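Local coordinates for penicillin-binding protein 2 (Pbp2) (Helicobacter pylori, PDB 5LP5) that probably works as a penicillin-binding transpeptidase in building the peptidoglycan cell wall, in complex with the shape-determining protein MreC, at residues I90-K93 and S99-T102; D149-P154 and G164-A169; L412-L415 and D421-V424; E490-K495 and H501-S506. One frame throughout, in Å; residues are numbered along the deposited sequence.

Four short-range closures follow one another along this chain, none nesting within or crossing another, and they illustrate how an elongated two-part protein is pinned locally. Contact 1 closes the turn from helix 81-94 to helix 102-107, and contact 2 closes the connection through helix 160-163, bringing the end of strand 144-152 near strand 166-168; both lie in the dimerisation region, their centres about 27 Å apart. The remaining two belong to the transpeptidase region. Contact 3 closes the loop after helix 411-418, and contact 4 the one between helix 475-493 and edge strand 511-517, with centres about 39 Å apart. Contacts 1 and 3, in different regions, are about 69 Å apart between centres.

Contact 1: I90-K93 and S99-T102; sequences IIQK and SKET
Q92 and K100 mark the closest approach of the two backbones, with 6.2 Å between Q92 CA and K100 CA, where the last turn of helix 81-94 meets a stretch that is not yet regular. Q92 supplies the helix side of the contact. Its CG stands anti to the backbone N (chi1 177°), and a bend at chi2 (63°) then turns the amide toward the loop. There its carbon chain crosses that of K100 at about a right angle: Q92 CG and K100 CG are 4.0 Å apart, and Q92 CD is equally far from K100 CG. The amide itself is probably modelled turned over, which leaves its polar pairing with the K100 backbone uncertain. Across the two segments, 113 Å² of surface is buried. This is a helix-loop-helix connection within the dimerisation region, in which helix 81-94 gives way to helix 102-107, while I91 packs on V73 and L75 of strand 63-76. Of the K100 side chain, it is CG that meets Q92. Farther out the chain bends at chi3 and heads away from Q92, with NZ in a long, weak ion pair with E89. At the start of helix 102-107 the hydroxyl OG1 of T102 donates to S99 O at 2.9 Å. The donor lies in the carbonyl plane on a lone pair, with a C=O...OG1 angle of 118°, and ties the loop to the first residue of the new helix.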
loop_
_atom_site.group_PDB
_atom_site.type_symbol
_atom_site.label_atom_id
_atom_site.label_comp_id
_atom_site.label_asym_id
_atom_site.label_seq_id
_atom_site.Cartn_x
_atom_site.Cartn_y
_atom_site.Cartn_z
ATOM N N ILE A 90 -7.665 -24.307 15.231
ATOM C CA ILE A 90 -6.299 -23.792 15.364
ATOM C C ILE A 90 -6.274 -22.281 15.088
ATOM O O ILE A 90 -5.642 -21.528 15.813
ATOM C CB ILE A 90 -5.296 -24.547 14.447
ATOM C CG1 ILE A 90 -5.079 -25.988 14.943
ATOM C CG2 ILE A 90 -3.956 -23.843 14.409
ATOM C CD1 ILE A 90 -4.167 -26.835 14.075
ATOM N N ILE A 91 -6.976 -21.841 14.052
ATOM C CA ILE A 91 -7.020 -20.428 13.704
ATOM C C ILE A 91 -7.875 -19.621 14.687
ATOM O O ILE A 91 -7.672 -18.425 14.843
ATOM C CB ILE A 91 -7.481 -20.245 12.252
ATOM C CG1 ILE A 91 -6.408 -20.820 11.325
ATOM C CG2 ILE A 91 -7.710 -18.775 11.921
ATOM C CD1 ILE A 91 -6.848 -21.049 9.900
ATOM N N GLN A 92 -8.814 -20.279 15.356
ATOM C CA GLN A 92 -9.565 -19.665 16.456
ATOM C C GLN A 92 -8.630 -19.257 17.602
ATOM O O GLN A 92 -8.737 -18.158 18.145
ATOM C CB GLN A 92 -10.660 -20.623 16.977
ATOM C CG GLN A 92 -11.477 -20.112 18.177
ATOM C CD GLN A 92 -12.289 -18.867 17.868
ATOM O OE1 GLN A 92 -12.776 -18.695 16.753
ATOM N NE2 GLN A 92 -12.434 -17.992 18.852
ATOM N N LYS A 93 -7.718 -20.148 17.968
ATOM C CA LYS A 93 -6.758 -19.851 19.032
ATOM C C LYS A 93 -6.018 -18.544 18.735
ATOM O O LYS A 93 -5.927 -17.696 19.610
ATOM C CB LYS A 93 -5.762 -21.007 19.243
ATOM C CG LYS A 93 -6.340 -22.222 19.974
ATOM C CD LYS A 93 -5.419 -23.431 19.893
ATOM C CE LYS A 93 -6.190 -24.744 19.960
ATOM N NZ LYS A 93 -5.351 -25.866 19.461
ATOM N N SER A 99 -15.376 -15.727 15.756
ATOM C CA SER A 99 -16.140 -16.891 16.214
ATOM C C SER A 99 -15.926 -18.108 15.303
ATOM O O SER A 99 -15.871 -17.978 14.083
ATOM C CB SER A 99 -17.638 -16.544 16.323
ATOM O OG SER A 99 -18.271 -16.517 15.054
ATOM N N LYS A 100 -15.833 -19.286 15.917
ATOM C CA LYS A 100 -15.533 -20.551 15.229
ATOM C C LYS A 100 -16.325 -20.705 13.936
ATOM O O LYS A 100 -15.849 -21.277 12.949
ATOM C CB LYS A 100 -15.818 -21.730 16.169
ATOM C CG LYS A 100 -15.121 -21.617 17.530
ATOM C CD LYS A 100 -15.378 -22.817 18.421
ATOM C CE LYS A 100 -14.669 -24.050 17.881
ATOM N NZ LYS A 100 -14.955 -25.304 18.634
ATOM N N GLU A 101 -17.546 -20.185 13.958
ATOM C CA GLU A 101 -18.439 -20.277 12.813
ATOM C C GLU A 101 -18.335 -19.104 11.842
ATOM O O GLU A 101 -18.463 -19.322 10.636
ATOM C CB GLU A 101 -19.886 -20.479 13.266
ATOM C CG GLU A 101 -20.442 -19.387 14.160
ATOM C CD GLU A 101 -21.730 -19.823 14.834
ATOM O OE1 GLU A 101 -22.437 -20.685 14.262
ATOM O OE2 GLU A 101 -22.035 -19.310 15.934
ATOM N N THR A 102 -18.082 -17.878 12.316
ATOM C CA THR A 102 -17.865 -16.756 11.369
ATOM C C THR A 102 -16.694 -17.076 10.417
ATOM O O THR A 102 -16.575 -16.504 9.329
ATOM C CB THR A 102 -17.634 -15.368 12.040
ATOM O OG1 THR A 102 -16.527 -15.418 12.946
ATOM C CG2 THR A 102 -18.887 -14.863 12.763
#

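Contact 2: D149-P154 and G164-A169; sequences DKRYYP and GYVGVA
R151 and Y153 reach from the end of strand 144-152 to V166 and its neighbours, in a strand-helix-strand connection that sets the large mixed sheet of the dimerisation region beside the small two-stranded antiparallel sheet of 166-168 and 185-187. R151 has its CG anti to the backbone N (chi1 -162°), and its aliphatic root crosses V166 at about a right angle, with R151 CB 3.7 Å from V166 CG2. A bend at chi2 carries the guanidinium past the valine to a salt bridge between NE and E192, while NH1 bonds to G54 O and N67 OD1. Y153 lies the other way round: its CG sits beside the backbone N (chi1 -56°), which sends the ring across to the second segment. Y153 CE1 lies 3.5 Å from G164 O, and the ring meets the G164 carbonyl and Y165 CA obliquely. Y165 turns its own ring aside to stack on F278. Both R151 NE and Y153 OH are held by E192 OE2, a shared anchor that positions the two side chains together. The Y153 hydroxyl also accepts a weak bond from V166 N, 3.4 Å from N to OH, bent to 135° at the hydrogen.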
loop_
_atom_site.group_PDB
_atom_site.type_symbol
_atom_site.label_atom_id
_atom_site.label_comp_id
_atom_site.label_asym_id
_atom_site.label_seq_id
_atom_site.Cartn_x
_atom_site.Cartn_y
_atom_site.Cartn_z
ATOM N N ASP A 149 -1.989 -6.034 0.354
ATOM C CA ASP A 149 -2.124 -4.586 0.371
ATOM C C ASP A 149 -3.533 -4.141 0.752
ATOM O O ASP A 149 -4.509 -4.714 0.315
ATOM C CB ASP A 149 -1.774 -3.996 -1.003
ATOM C CG ASP A 149 -0.324 -3.602 -1.110
ATOM O OD1 ASP A 149 0.293 -3.414 -0.029
ATOM O OD2 ASP A 149 0.190 -3.475 -2.258
ATOM N N LYS A 150 -3.612 -3.100 1.563
ATOM C CA LYS A 150 -4.862 -2.450 1.896
ATOM C C LYS A 150 -4.682 -0.970 1.620
ATOM O O LYS A 150 -3.713 -0.389 2.061
ATOM C CB LYS A 150 -5.197 -2.692 3.369
ATOM C CG LYS A 150 -5.799 -1.520 4.102
ATOM C CD LYS A 150 -6.176 -1.935 5.518
ATOM C CE LYS A 150 -5.757 -0.890 6.532
ATOM N NZ LYS A 150 -6.456 -1.129 7.806
ATOM N N ARG A 151 -5.583 -0.355 0.872
ATOM C CA ARG A 151 -5.461 1.055 0.545
ATOM C C ARG A 151 -5.576 1.853 1.831
ATOM O O ARG A 151 -6.235 1.437 2.798
ATOM C CB ARG A 151 -6.553 1.469 -0.448
ATOM C CG ARG A 151 -6.296 2.774 -1.207
ATOM C CD ARG A 151 -5.132 2.642 -2.192
ATOM N NE ARG A 151 -5.122 3.687 -3.228
ATOM C CZ ARG A 151 -4.068 3.986 -3.991
ATOM N NH1 ARG A 151 -2.933 3.311 -3.865
ATOM N NH2 ARG A 151 -4.139 4.960 -4.892
ATOM N N TYR A 152 -4.920 3.005 1.845
ATOM C CA TYR A 152 -4.889 3.866 3.028
ATOM C C TYR A 152 -4.830 5.350 2.665
ATOM O O TYR A 152 -3.966 5.786 1.914
ATOM C CB TYR A 152 -3.695 3.496 3.907
ATOM C CG TYR A 152 -3.614 4.292 5.190
ATOM C CD1 TYR A 152 -4.564 4.130 6.206
ATOM C CD2 TYR A 152 -2.601 5.212 5.381
ATOM C CE1 TYR A 152 -4.498 4.875 7.372
ATOM C CE2 TYR A 152 -2.511 5.944 6.544
ATOM C CZ TYR A 152 -3.456 5.781 7.535
ATOM O OH TYR A 152 -3.351 6.543 8.672
ATOM N N TYR A 153 -5.751 6.117 3.236
ATOM C CA TYR A 153 -5.857 7.554 3.010
ATOM C C TYR A 153 -5.454 8.227 4.322
ATOM O O TYR A 153 -6.235 8.281 5.273
ATOM C CB TYR A 153 -7.287 7.920 2.560
ATOM C CG TYR A 153 -7.709 7.136 1.328
ATOM C CD1 TYR A 153 -7.514 7.642 0.065
ATOM C CD2 TYR A 153 -8.250 5.849 1.437
ATOM C CE1 TYR A 153 -7.873 6.914 -1.068
ATOM C CE2 TYR A 153 -8.605 5.113 0.310
ATOM C CZ TYR A 153 -8.412 5.653 -0.934
ATOM O OH TYR A 153 -8.747 4.951 -2.053
ATOM N N PRO A 154 -4.200 8.701 4.392
ATOM C CA PRO A 154 -3.650 9.249 5.622
ATOM C C PRO A 154 -4.486 10.363 6.200
ATOM O O PRO A 154 -4.685 10.415 7.415
ATOM C CB PRO A 154 -2.282 9.798 5.215
ATOM C CG PRO A 154 -2.173 9.625 3.760
ATOM C CD PRO A 154 -3.203 8.653 3.317
ATOM N N GLY A 164 -11.561 10.095 -4.033
ATOM C CA GLY A 164 -12.409 8.935 -4.183
ATOM C C GLY A 164 -11.760 7.728 -3.535
ATOM O O GLY A 164 -10.705 7.838 -2.907
ATOM N N TYR A 165 -12.372 6.564 -3.705
ATOM C CA TYR A 165 -11.921 5.365 -3.029
ATOM C C TYR A 165 -11.976 4.119 -3.913
ATOM O O TYR A 165 -12.702 4.052 -4.891
ATOM C CB TYR A 165 -12.744 5.143 -1.755
ATOM C CG TYR A 165 -14.193 4.875 -2.032
ATOM C CD1 TYR A 165 -14.631 3.589 -2.341
ATOM C CD2 TYR A 165 -15.128 5.904 -2.026
ATOM C CE1 TYR A 165 -15.951 3.333 -2.608
ATOM C CE2 TYR A 165 -16.453 5.654 -2.292
ATOM C CZ TYR A 165 -16.860 4.364 -2.579
ATOM O OH TYR A 165 -18.189 4.098 -2.835
ATOM N N VAL A 166 -11.195 3.122 -3.526
ATOM C CA VAL A 166 -11.131 1.848 -4.216
ATOM C C VAL A 166 -11.970 0.813 -3.470
ATOM O O VAL A 166 -12.167 0.916 -2.251
ATOM C CB VAL A 166 -9.683 1.343 -4.318
ATOM C CG1 VAL A 166 -8.794 2.439 -4.852
ATOM C CG2 VAL A 166 -9.138 0.864 -2.977
ATOM N N GLY A 167 -12.458 -0.174 -4.213
ATOM C CA GLY A 167 -13.251 -1.244 -3.630
ATOM C C GLY A 167 -13.039 -2.566 -4.337
ATOM O O GLY A 167 -12.217 -2.670 -5.248
ATOM N N VAL A 168 -13.796 -3.574 -3.916
ATOM C CA VAL A 168 -13.720 -4.898 -4.530
ATOM C C VAL A 168 -14.301 -4.824 -5.929
ATOM O O VAL A 168 -15.378 -4.278 -6.120
ATOM C CB VAL A 168 -14.490 -5.973 -3.718
ATOM C CG1 VAL A 168 -14.457 -7.303 -4.445
ATOM C CG2 VAL A 168 -13.884 -6.148 -2.342
ATOM N N ALA A 169 -13.575 -5.381 -6.891
ATOM C CA ALA A 169 -14.045 -5.473 -8.268
ATOM C C ALA A 169 -15.440 -6.070 -8.296
ATOM O O ALA A 169 -15.635 -7.186 -7.831
ATOM C CB ALA A 169 -13.098 -6.332 -9.102
#

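Contact 3: L412-L415 and D421-V424; sequences LWKL and DWRV
K414 is the residue of helix 411-418 that reaches most of the returning loop, in the helix-loop-helix connection between helices 411-418 and 424-430 of the transpeptidase region. Its CG is anti to the backbone N (chi1 -170°) and the chain beyond is extended, which carries it past W422 and lets NZ reach the D421 carbonyl. At its root, K414 CB comes up in plane to the edge of the W422 ring, 3.8 Å from W422 CE3; farther on, K414 CD meets the same ring obliquely, and the two side chains cross at about a right angle. The indole is held in turn by W422 NE1, bonded to T427 OG1, and by packing on P409. At the tip, K414 NZ gives a hydrogen bond of 3.2 Å to D421 O, nearly in line with the carbonyl (165° at the oxygen). NZ also forms a salt bridge with D426 OD2, while R423 NH2, 4.0 Å from NZ, has a long, weak pairing with the other oxygen of D426. The lysine and arginine thus gather round one carboxylate. Next in sequence, L415 lies alongside D421, pointing the same way, and its CD2 comes within 4.2 Å of D421 OD1.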
loop_
_atom_site.group_PDB
_atom_site.type_symbol
_atom_site.label_atom_id
_atom_site.label_comp_id
_atom_site.label_asym_id
_atom_site.label_seq_id
_atom_site.Cartn_x
_atom_site.Cartn_y
_atom_site.Cartn_z
ATOM N N LEU A 412 -35.887 27.437 -27.029
ATOM C CA LEU A 412 -36.036 26.062 -27.501
ATOM C C LEU A 412 -35.991 25.076 -26.363
ATOM O O LEU A 412 -36.516 23.974 -26.488
ATOM C CB LEU A 412 -34.920 25.686 -28.475
ATOM C CG LEU A 412 -34.918 26.278 -29.889
ATOM C CD1 LEU A 412 -34.685 27.795 -29.922
ATOM C CD2 LEU A 412 -33.843 25.565 -30.697
ATOM N N TRP A 413 -35.331 25.444 -25.274
ATOM C CA TRP A 413 -35.204 24.549 -24.141
ATOM C C TRP A 413 -36.502 24.456 -23.339
ATOM O O TRP A 413 -36.937 23.353 -22.965
ATOM C CB TRP A 413 -34.087 25.004 -23.222
ATOM C CG TRP A 413 -34.037 24.162 -22.008
ATOM C CD1 TRP A 413 -33.464 22.932 -21.884
ATOM C CD2 TRP A 413 -34.635 24.459 -20.742
ATOM N NE1 TRP A 413 -33.666 22.451 -20.616
ATOM C CE2 TRP A 413 -34.381 23.373 -19.898
ATOM C CE3 TRP A 413 -35.373 25.536 -20.248
ATOM C CZ2 TRP A 413 -34.815 23.340 -18.580
ATOM C CZ3 TRP A 413 -35.798 25.502 -18.938
ATOM C CH2 TRP A 413 -35.523 24.410 -18.123
ATOM N N LYS A 414 -37.107 25.615 -23.066
ATOM C CA LYS A 414 -38.371 25.661 -22.329
ATOM C C LYS A 414 -39.435 24.898 -23.101
ATOM O O LYS A 414 -40.278 24.196 -22.503
ATOM C CB LYS A 414 -38.833 27.097 -22.095
ATOM C CG LYS A 414 -40.003 27.210 -21.126
ATOM C CD LYS A 414 -40.366 28.649 -20.821
ATOM C CE LYS A 414 -41.312 28.693 -19.635
ATOM N NZ LYS A 414 -42.017 29.991 -19.522
ATOM N N LEU A 415 -39.380 25.003 -24.427
ATOM C CA LEU A 415 -40.320 24.265 -25.253
ATOM C C LEU A 415 -40.149 22.751 -25.123
ATOM O O LEU A 415 -41.121 22.036 -25.020
ATOM C CB LEU A 415 -40.217 24.669 -26.719
ATOM C CG LEU A 415 -40.965 25.901 -27.234
ATOM C CD1 LEU A 415 -41.027 25.798 -28.753
ATOM C CD2 LEU A 415 -42.369 26.083 -26.673
ATOM N N ASP A 421 -44.489 28.583 -23.880
ATOM C CA ASP A 421 -43.838 29.665 -24.623
ATOM C C ASP A 421 -42.810 30.422 -23.787
ATOM O O ASP A 421 -42.810 30.323 -22.555
ATOM C CB ASP A 421 -44.877 30.658 -25.158
ATOM C CG ASP A 421 -45.566 30.174 -26.422
ATOM O OD1 ASP A 421 -45.033 29.293 -27.123
ATOM O OD2 ASP A 421 -46.649 30.699 -26.725
ATOM N N TRP A 422 -41.927 31.154 -24.478
ATOM C CA TRP A 422 -40.889 31.947 -23.818
ATOM C C TRP A 422 -41.335 33.391 -23.629
ATOM O O TRP A 422 -41.076 34.252 -24.472
ATOM C CB TRP A 422 -39.565 31.922 -24.583
ATOM C CG TRP A 422 -38.436 32.577 -23.791
ATOM C CD1 TRP A 422 -37.995 33.875 -23.880
ATOM C CD2 TRP A 422 -37.639 31.958 -22.781
ATOM N NE1 TRP A 422 -36.974 34.092 -22.987
ATOM C CE2 TRP A 422 -36.727 32.925 -22.311
ATOM C CE3 TRP A 422 -37.594 30.672 -22.235
ATOM C CZ2 TRP A 422 -35.796 32.646 -21.309
ATOM C CZ3 TRP A 422 -36.656 30.395 -21.243
ATOM C CH2 TRP A 422 -35.777 31.382 -20.792
ATOM N N ARG A 423 -41.997 33.651 -22.509
ATOM C CA ARG A 423 -42.459 34.990 -22.201
ATOM C C ARG A 423 -41.251 35.867 -21.872
ATOM O O ARG A 423 -40.225 35.375 -21.430
ATOM C CB ARG A 423 -43.459 34.965 -21.052
ATOM C CG ARG A 423 -44.713 34.144 -21.348
ATOM C CD ARG A 423 -45.460 33.851 -20.059
ATOM N NE ARG A 423 -44.598 33.157 -19.094
ATOM C CZ ARG A 423 -44.719 33.212 -17.766
ATOM N NH1 ARG A 423 -45.675 33.942 -17.194
ATOM N NH2 ARG A 423 -43.872 32.534 -16.995
ATOM N N VAL A 424 -41.373 37.159 -22.161
ATOM C CA VAL A 424 -40.416 38.191 -21.750
ATOM C C VAL A 424 -39.938 38.054 -20.284
ATOM O O VAL A 424 -38.773 38.314 -19.989
ATOM C CB VAL A 424 -41.034 39.604 -21.990
ATOM C CG1 VAL A 424 -42.395 39.733 -21.303
ATOM C CG2 VAL A 424 -40.099 40.715 -21.526
#

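Contact 4: E490-K495 and H501-S506; sequences EVCNHK and HSTRGS
T503 and C492 are brought together by their first torsions. In T503, chi1 of 69° sets OG1 between its backbone N and carbonyl carbon and leaves the methyl CG2 beside the N, so that both branches can face the helix; in C492, chi1 of -93° leaves the sulfur beside the threonine, where its disulfide partner C512 holds it. The branches then share the work. T503 OG1 is 4.0 Å from C492 SG, and T503 CG2 is 4.1 Å from the same sulfur, so both branches of the threonine, one polar and one apolar, rest against the same side of the sulfur. The backbones approach to 6.3 Å between C492 CA and T503 CA, where helix 475-493 runs out: H494 is the first residue to leave helical geometry, although its N still bonds to E490 O at 3.0 Å. Beyond the loop lies edge strand 511-517 of the five-stranded antiparallel sheet of the transpeptidase fold, and C492 is joined to it by the disulfide. N493 ND2 adds a bond to L510 O. T503 OG1 also comes to 3.3 Å from C492 O, but at an angle too poor for a hydrogen bond; its real partner is A499 O, four residues earlier in the same loop. The chemistry therefore divides cleanly: a covalent S-S link fastens the helix end to the sheet, while the threonine, its hydroxyl satisfied within its own loop, meets the cysteine by van der Waals packing.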
loop_
_atom_site.group_PDB
_atom_site.type_symbol
_atom_site.label_atom_id
_atom_site.label_comp_id
_atom_site.label_asym_id
_atom_site.label_seq_id
_atom_site.Cartn_x
_atom_site.Cartn_y
_atom_site.Cartn_z
ATOM N N GLU A 490 -14.669 47.092 -8.031
ATOM C CA GLU A 490 -15.498 48.005 -7.249
ATOM C C GLU A 490 -16.386 47.283 -6.231
ATOM O O GLU A 490 -16.723 47.842 -5.203
ATOM C CB GLU A 490 -16.340 48.897 -8.180
ATOM C CG GLU A 490 -15.543 50.012 -8.844
ATOM C CD GLU A 490 -16.331 50.826 -9.860
ATOM O OE1 GLU A 490 -17.567 50.651 -9.992
ATOM O OE2 GLU A 490 -15.700 51.663 -10.537
ATOM N N VAL A 491 -16.760 46.045 -6.503
ATOM C CA VAL A 491 -17.615 45.301 -5.568
ATOM C C VAL A 491 -16.931 45.120 -4.223
ATOM O O VAL A 491 -17.574 45.162 -3.179
ATOM C CB VAL A 491 -18.010 43.910 -6.114
ATOM C CG1 VAL A 491 -18.844 43.156 -5.094
ATOM C CG2 VAL A 491 -18.794 44.043 -7.412
ATOM N N CYS A 492 -15.618 44.922 -4.289
ATOM C CA CYS A 492 -14.780 44.585 -3.145
ATOM C C CYS A 492 -14.102 45.821 -2.563
ATOM O O CYS A 492 -13.751 45.828 -1.383
ATOM C CB CYS A 492 -13.702 43.598 -3.592
ATOM S SG CYS A 492 -14.052 41.831 -3.418
ATOM N N ASN A 493 -13.911 46.850 -3.393
ATOM C CA ASN A 493 -13.044 47.989 -3.047
ATOM C C ASN A 493 -13.713 49.368 -2.959
ATOM O O ASN A 493 -13.253 50.229 -2.216
ATOM C CB ASN A 493 -11.891 48.061 -4.036
ATOM C CG ASN A 493 -10.997 46.853 -3.950
ATOM O OD1 ASN A 493 -10.263 46.691 -2.981
ATOM N ND2 ASN A 493 -11.073 45.983 -4.954
ATOM N N HIS A 494 -14.769 49.599 -3.735
ATOM C CA HIS A 494 -15.561 50.836 -3.644
ATOM C C HIS A 494 -16.501 50.732 -2.434
ATOM O O HIS A 494 -17.001 49.659 -2.121
ATOM C CB HIS A 494 -16.357 51.040 -4.937
ATOM C CG HIS A 494 -16.894 52.431 -5.124
ATOM N ND1 HIS A 494 -17.965 52.926 -4.404
ATOM C CD2 HIS A 494 -16.527 53.416 -5.978
ATOM C CE1 HIS A 494 -18.213 54.164 -4.788
ATOM N NE2 HIS A 494 -17.359 54.484 -5.743
ATOM N N LYS A 495 -16.750 51.847 -1.760
ATOM C CA LYS A 495 -17.485 51.830 -0.486
ATOM C C LYS A 495 -18.961 51.468 -0.665
ATOM O O LYS A 495 -19.594 50.923 0.243
ATOM C CB LYS A 495 -17.315 53.169 0.228
ATOM C CG LYS A 495 -15.845 53.480 0.500
ATOM C CD LYS A 495 -15.628 54.765 1.283
ATOM C CE LYS A 495 -14.182 54.893 1.748
ATOM N NZ LYS A 495 -13.884 56.273 2.233
ATOM N N HIS A 501 -17.930 45.993 3.283
ATOM C CA HIS A 501 -17.889 45.864 4.742
ATOM C C HIS A 501 -17.358 44.491 5.177
ATOM O O HIS A 501 -16.889 44.339 6.302
ATOM C CB HIS A 501 -19.270 46.175 5.367
ATOM C CG HIS A 501 -20.198 44.992 5.465
ATOM N ND1 HIS A 501 -20.809 44.413 4.369
ATOM C CD2 HIS A 501 -20.615 44.282 6.542
ATOM C CE1 HIS A 501 -21.559 43.400 4.768
ATOM N NE2 HIS A 501 -21.462 43.300 6.082
ATOM N N SER A 502 -17.411 43.516 4.270
ATOM C CA SER A 502 -17.044 42.137 4.590
ATOM C C SER A 502 -15.641 41.716 4.137
ATOM O O SER A 502 -15.022 40.897 4.812
ATOM C CB SER A 502 -18.089 41.163 4.037
ATOM O OG SER A 502 -18.508 41.536 2.739
ATOM N N THR A 503 -15.136 42.270 3.028
ATOM C CA THR A 503 -13.838 41.830 2.476
ATOM C C THR A 503 -12.677 42.721 2.833
ATOM O O THR A 503 -11.741 42.872 2.053
ATOM C CB THR A 503 -13.848 41.737 0.940
ATOM O OG1 THR A 503 -13.936 43.050 0.360
ATOM C CG2 THR A 503 -14.986 40.845 0.467
ATOM N N ARG A 504 -12.718 43.313 4.009
ATOM C CA ARG A 504 -11.615 44.123 4.428
ATOM C C ARG A 504 -10.808 43.258 5.376
ATOM O O ARG A 504 -11.316 42.261 5.905
ATOM C CB ARG A 504 -12.129 45.436 5.012
ATOM C CG ARG A 504 -12.581 46.397 3.918
ATOM C CD ARG A 504 -12.970 47.723 4.520
ATOM N NE ARG A 504 -14.120 47.613 5.431
ATOM C CZ ARG A 504 -14.518 48.559 6.296
ATOM N NH1 ARG A 504 -13.858 49.717 6.407
ATOM N NH2 ARG A 504 -15.590 48.349 7.066
ATOM N N GLY A 505 -9.533 43.605 5.547
ATOM C CA GLY A 505 -8.563 42.750 6.246
ATOM C C GLY A 505 -7.865 41.783 5.292
ATOM O O GLY A 505 -7.487 40.679 5.689
ATOM N N SER A 506 -7.697 42.202 4.033
ATOM C CA SER A 506 -7.082 41.375 2.993
ATOM C C SER A 506 -5.718 41.928 2.633
ATOM O O SER A 506 -5.590 43.109 2.325
ATOM C CB SER A 506 -7.946 41.329 1.723
ATOM O OG SER A 506 -7.236 40.702 0.660
#